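Local coordinates for protein 3-oxoadipate enol-lactonase (Burkholderia xenovorans, PDB 2XUA) that probably hydrolyses the enol-lactone of 3-oxoadipate, a step of catechol breakdown, as an alpha/beta-hydrolase enzyme, at residues A209-G214 with E227-I232; R236-D241 with T255-D260. All blocks are in the same frame, centred on the assembly; numbering follows the deposited sequence.

Overall arrangement
Both contacts lie in the last part of the alpha/beta-hydrolase sheet, where strand 209-214 runs parallel to the outermost strand 236-240, and their centres are about 11 Å apart. Contact 1 packs helix 222-231 on one face of strand 209-214; contact 2 packs helix 251-263 on the other face of the sheet, at the edge strand. Backbone bonds join them, among them one, probable, from Val211 N to Arg236 O at 2.7 Å. Contact 1 is buried and purely aliphatic. Contact 2, at the sheet's margin, is only partly buried; it centres on a valine-threonine methyl contact and adds an arginine that reaches the helix through a water.

Contact 1: A209-G214 with E227-I232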
loop_
_atom_site.group_PDB
_atom_site.type_symbol
_atom_site.label_atom_id
_atom_site.label_comp_id
_atom_site.label_asym_id
_atom_site.label_seq_id
_atom_site.Cartn_x
_atom_site.Cartn_y
_atom_site.Cartn_z
ATOM N N ALA B 209 14.877 25.032 8.473
ATOM C CA ALA B 209 15.074 23.725 7.861
ATOM C C ALA B 209 15.612 22.717 8.869
ATOM O O ALA B 209 16.302 23.068 9.854
ATOM C CB ALA B 209 15.943 23.792 6.585
ATOM N N LEU B 210 15.182 21.464 8.683
ATOM C CA LEU B 210 15.732 20.315 9.399
ATOM C C LEU B 210 16.312 19.368 8.336
ATOM O O LEU B 210 15.676 19.076 7.323
ATOM C CB LEU B 210 14.630 19.590 10.187
ATOM C CG LEU B 210 14.908 18.152 10.612
ATOM C CD1 LEU B 210 16.019 18.159 11.735
ATOM C CD2 LEU B 210 13.643 17.440 11.127
ATOM N N VAL B 211 17.511 18.875 8.550
ATOM C CA VAL B 211 18.042 17.880 7.603
ATOM C C VAL B 211 18.178 16.582 8.380
ATOM O O VAL B 211 18.783 16.590 9.402
ATOM C CB VAL B 211 19.391 18.277 6.974
ATOM C CG1 VAL B 211 19.947 17.100 6.056
ATOM C CG2 VAL B 211 19.279 19.540 6.185
ATOM N N ILE B 212 17.550 15.494 7.911
ATOM C CA ILE B 212 17.669 14.188 8.532
ATOM C C ILE B 212 18.473 13.334 7.542
ATOM O O ILE B 212 18.194 13.347 6.342
ATOM C CB ILE B 212 16.276 13.519 8.812
ATOM C CG1 ILE B 212 15.586 14.161 10.005
ATOM C CG2 ILE B 212 16.411 12.061 9.141
ATOM C CD1 ILE B 212 14.145 13.723 10.179
ATOM N N SER B 213 19.471 12.621 8.040
ATOM C CA SER B 213 20.284 11.737 7.206
ATOM C C SER B 213 20.436 10.367 7.961
ATOM O O SER B 213 20.284 10.310 9.195
ATOM C CB SER B 213 21.644 12.354 6.883
ATOM O OG SER B 213 21.553 13.499 6.061
ATOM N N GLY B 214 20.705 9.292 7.229
ATOM C CA GLY B 214 20.846 7.956 7.832
ATOM C C GLY B 214 22.342 7.610 7.843
ATOM O O GLY B 214 23.054 7.768 6.835
ATOM N N GLU B 227 26.458 19.083 4.426
ATOM C CA GLU B 227 26.676 20.196 3.498
ATOM C C GLU B 227 25.357 20.937 3.290
ATOM O O GLU B 227 25.318 22.174 3.230
ATOM C CB GLU B 227 27.140 19.724 2.130
ATOM C CG GLU B 227 28.560 19.246 2.047
ATOM C CD GLU B 227 28.773 18.574 0.697
ATOM O OE1 GLU B 227 28.709 19.335 -0.300
ATOM O OE2 GLU B 227 28.925 17.308 0.638
ATOM N N LEU B 228 24.286 20.148 3.139
ATOM C CA LEU B 228 22.987 20.738 2.932
ATOM C C LEU B 228 22.623 21.606 4.127
ATOM O O LEU B 228 22.201 22.744 3.935
ATOM C CB LEU B 228 21.924 19.672 2.637
ATOM C CG LEU B 228 20.600 20.171 2.051
ATOM C CD1 LEU B 228 19.640 19.022 1.659
ATOM C CD2 LEU B 228 19.979 20.908 3.145
ATOM N N ALA B 229 22.810 21.089 5.337
ATOM C CA ALA B 229 22.407 21.782 6.531
ATOM C C ALA B 229 23.300 23.028 6.663
ATOM O O ALA B 229 22.876 24.053 7.222
ATOM C CB ALA B 229 22.582 20.892 7.771
ATOM N N GLN B 230 24.531 22.944 6.166
ATOM C CA GLN B 230 25.457 24.051 6.398
ATOM C C GLN B 230 25.232 25.143 5.364
ATOM O O GLN B 230 25.483 26.323 5.644
ATOM C CB GLN B 230 26.917 23.551 6.580
ATOM C CG GLN B 230 27.141 22.856 8.005
ATOM C CD GLN B 230 28.364 21.807 8.138
ATOM O OE1 GLN B 230 29.214 21.668 7.269
ATOM N NE2 GLN B 230 28.374 21.052 9.253
ATOM N N ALA B 231 24.723 24.779 4.190
ATOM C CA ALA B 231 24.346 25.810 3.205
ATOM C C ALA B 231 23.174 26.671 3.686
ATOM O O ALA B 231 23.012 27.822 3.244
ATOM C CB ALA B 231 23.991 25.198 1.911
ATOM N N ILE B 232 22.342 26.112 4.559
ATOM C CA ILE B 232 21.041 26.754 4.856
ATOM C C ILE B 232 21.108 27.512 6.176
ATOM O O ILE B 232 21.378 26.889 7.213
ATOM C CB ILE B 232 19.869 25.745 4.867
ATOM C CG1 ILE B 232 19.662 25.132 3.473
ATOM C CG2 ILE B 232 18.565 26.429 5.364
ATOM C CD1 ILE B 232 18.661 23.851 3.504
#
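Val211 lies against Leu228 and Ala229 where helix 222-231 packs on strand 209-214, within the beta-alpha-beta unit that helix 222-231 completes with strand 236-240 in this alpha/beta-hydrolase fold. A single methyl of the valine does the work. CG1 of Val211 is anti to the backbone N (chi1 176°), which leaves CG2 anti to the carbonyl carbon and directed at the helix, and there it meets the two consecutive helix residues. The side chains of Val211 and Leu228 cross at a slant, with CG2 of the valine set against the CD2 branch of the leucine. Val211 CG2 also lies 3.9 Å from both CA and CB of Ala229, so it reaches backbone and side chain alike. A beta-branched valine suits a strand, and alanine's short side chain lets the helix come near: the CA atoms of Val211 and Ala229 are 6.0 Å apart.

Two residues earlier on the strand, Ala209 points the same way and meets Ile232, three residues on from Ala229. The isoleucine receives the small methyl with two arms, CG2 and the CD1 end of its longer branch. Leu228 and Ile232 both also touch Leu122 of strand 117-123, so their bulk spans neighbouring strands. The tightest spot is Val211 CG2 against Leu228 CD2, where the two methyls are 3.4 Å apart, closer than usual van der Waals contact.

Contact 2: R236-D241 with T255-D260; sequences RYVELD and TKTVVD
Thr257 and Val238 reach toward one another tip to tip at the centre of the packing between helix 251-263 and strand 236-240, and they bury the most surface in it. With CG2 of Thr257 anti to the backbone N and OG1 beside that N (chi1 -54°), the methyl is turned to the strand and OG1 is left to bond within the helix. CG2 settles between the two branches of the valine, 3.9 Å from Val238 CG2 and 4.0 Å from Val238 CG1. Threonine fits this partly exposed place because its two branches divide the labour: CG2 supplies the apolar contact, while OG1 is hydrogen-bonded to the backbone oxygen of Ala253, one turn earlier in the same helix. Valine, beta-branched, suits the strand and offers both methyls to its partner. Leu240, two residues further on, only grazes the threonine, its CD2 lying 4.4 Å from Thr257 OG1; its side chain also packs on Ala253 and Phe254 of the helix.

Arg236, third in buried surface, makes its link through solvent. Its long chain brings the guanidinium near the helix, where a water accepts a bond from Arg236 NH2 at 3.1 Å and donates one to the carbonyl oxygen Thr257 O at 2.7 Å. NH2 also forms a salt bridge with Glu264, close to the chain's end, so the one nitrogen serves two partners. An arginine is apt at this exposed end of the strand: its side chain also touches Phe261, while its guanidinium is held by the water and by Glu264. On the flank of the helix, Lys256 NZ and Asp260 OD2 are paired in a salt bridge of 3.4 Å, one turn apart. Such packing of a C-terminal helix across the last strand of a largely parallel sheet is typical of the alpha/beta-hydrolase fold.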
loop_
_atom_site.group_PDB
_atom_site.type_symbol
_atom_site.label_atom_id
_atom_site.label_comp_id
_atom_site.label_asym_id
_atom_site.label_seq_id
_atom_site.Cartn_x
_atom_site.Cartn_y
_atom_site.Cartn_z
ATOM N N ARG B 236 19.075 22.761 10.801
ATOM C CA ARG B 236 19.625 21.894 11.814
ATOM C C ARG B 236 19.795 20.486 11.252
ATOM O O ARG B 236 19.050 20.114 10.359
ATOM C CB ARG B 236 18.735 21.853 13.007
ATOM C CG ARG B 236 19.448 21.164 14.184
ATOM C CD ARG B 236 18.587 20.256 14.997
ATOM N NE ARG B 236 17.206 20.718 15.094
ATOM C CZ ARG B 236 16.252 20.000 15.669
ATOM N NH1 ARG B 236 16.543 18.832 16.217
ATOM N NH2 ARG B 236 15.024 20.467 15.728
ATOM N N TYR B 237 20.762 19.722 11.760
ATOM C CA TYR B 237 21.118 18.398 11.189
ATOM C C TYR B 237 20.850 17.294 12.235
ATOM O O TYR B 237 21.206 17.445 13.361
ATOM C CB TYR B 237 22.588 18.363 10.674
ATOM C CG TYR B 237 23.012 16.977 10.230
ATOM C CD1 TYR B 237 22.718 16.496 8.931
ATOM C CD2 TYR B 237 23.678 16.128 11.117
ATOM C CE1 TYR B 237 23.092 15.205 8.533
ATOM C CE2 TYR B 237 24.071 14.854 10.740
ATOM C CZ TYR B 237 23.768 14.380 9.462
ATOM O OH TYR B 237 24.176 13.101 9.135
ATOM N N VAL B 238 20.191 16.216 11.848
ATOM C CA VAL B 238 19.947 15.078 12.757
ATOM C C VAL B 238 20.214 13.784 11.983
ATOM O O VAL B 238 19.760 13.602 10.858
ATOM C CB VAL B 238 18.460 15.014 13.310
ATOM C CG1 VAL B 238 18.247 13.770 14.117
ATOM C CG2 VAL B 238 18.116 16.193 14.221
ATOM N N GLU B 239 20.950 12.873 12.600
ATOM C CA GLU B 239 21.381 11.683 11.933
ATOM C C GLU B 239 20.779 10.505 12.682
ATOM O O GLU B 239 20.864 10.425 13.894
ATOM C CB GLU B 239 22.931 11.615 11.869
ATOM C CG GLU B 239 23.439 10.409 11.146
ATOM C CD GLU B 239 24.958 10.447 10.958
ATOM O OE1 GLU B 239 25.479 11.516 10.630
ATOM O OE2 GLU B 239 25.608 9.415 11.160
ATOM N N LEU B 240 20.112 9.628 11.948
ATOM C CA LEU B 240 19.468 8.491 12.528
ATOM C C LEU B 240 20.207 7.219 12.172
ATOM O O LEU B 240 20.786 7.134 11.098
ATOM C CB LEU B 240 18.037 8.395 11.980
ATOM C CG LEU B 240 17.102 9.562 12.255
ATOM C CD1 LEU B 240 15.768 9.252 11.492
ATOM C CD2 LEU B 240 16.847 9.714 13.776
ATOM N N ASP B 241 20.180 6.254 13.080
ATOM C CA ASP B 241 20.773 4.933 12.850
ATOM C C ASP B 241 19.982 4.079 11.851
ATOM O O ASP B 241 19.376 3.065 12.211
ATOM C CB ASP B 241 20.943 4.174 14.167
ATOM C CG ASP B 241 21.829 2.902 14.018
ATOM O OD1 ASP B 241 22.388 2.611 12.939
ATOM O OD2 ASP B 241 21.962 2.211 15.010
ATOM N N THR B 255 9.668 10.167 13.250
ATOM C CA THR B 255 8.434 10.844 13.579
ATOM C C THR B 255 8.607 11.920 14.656
ATOM O O THR B 255 8.259 13.091 14.444
ATOM C CB THR B 255 7.294 9.856 13.913
ATOM O OG1 THR B 255 7.090 8.973 12.786
ATOM C CG2 THR B 255 6.025 10.639 14.132
ATOM N N LYS B 256 9.196 11.538 15.771
ATOM C CA LYS B 256 9.483 12.455 16.856
ATOM C C LYS B 256 10.301 13.646 16.386
ATOM O O LYS B 256 9.964 14.805 16.705
ATOM C CB LYS B 256 10.203 11.692 17.991
ATOM C CG LYS B 256 10.573 12.512 19.233
ATOM C CD LYS B 256 9.339 12.814 20.131
ATOM C CE LYS B 256 9.622 13.723 21.373
ATOM N NZ LYS B 256 10.952 13.441 21.991
ATOM N N THR B 257 11.386 13.364 15.648
ATOM C CA THR B 257 12.248 14.433 15.201
ATOM C C THR B 257 11.491 15.448 14.344
ATOM O O THR B 257 11.610 16.647 14.561
ATOM C CB THR B 257 13.447 13.878 14.400
ATOM O OG1 THR B 257 14.117 12.872 15.197
ATOM C CG2 THR B 257 14.405 14.996 14.083
ATOM N N VAL B 258 10.748 14.949 13.362
ATOM C CA VAL B 258 10.012 15.780 12.440
ATOM C C VAL B 258 8.897 16.516 13.211
ATOM O O VAL B 258 8.744 17.708 13.015
ATOM C CB VAL B 258 9.500 14.984 11.243
ATOM C CG1 VAL B 258 8.721 15.852 10.328
ATOM C CG2 VAL B 258 10.741 14.510 10.409
ATOM N N VAL B 259 8.215 15.838 14.140
ATOM C CA VAL B 259 7.121 16.506 14.868
ATOM C C VAL B 259 7.666 17.641 15.767
ATOM O O VAL B 259 7.125 18.753 15.742
ATOM C CB VAL B 259 6.162 15.541 15.541
ATOM C CG1 VAL B 259 5.074 16.299 16.442
ATOM C CG2 VAL B 259 5.423 14.684 14.471
ATOM N N ASP B 260 8.748 17.392 16.526
ATOM C CA ASP B 260 9.242 18.391 17.473
ATOM C C ASP B 260 9.759 19.595 16.696
ATOM O O ASP B 260 9.490 20.747 17.072
ATOM C CB ASP B 260 10.342 17.829 18.399
ATOM C CG ASP B 260 9.857 16.687 19.302
ATOM O OD1 ASP B 260 8.638 16.418 19.490
ATOM O OD2 ASP B 260 10.748 16.018 19.835
HETATM O O HOH W 1 13.411 17.869 16.209
#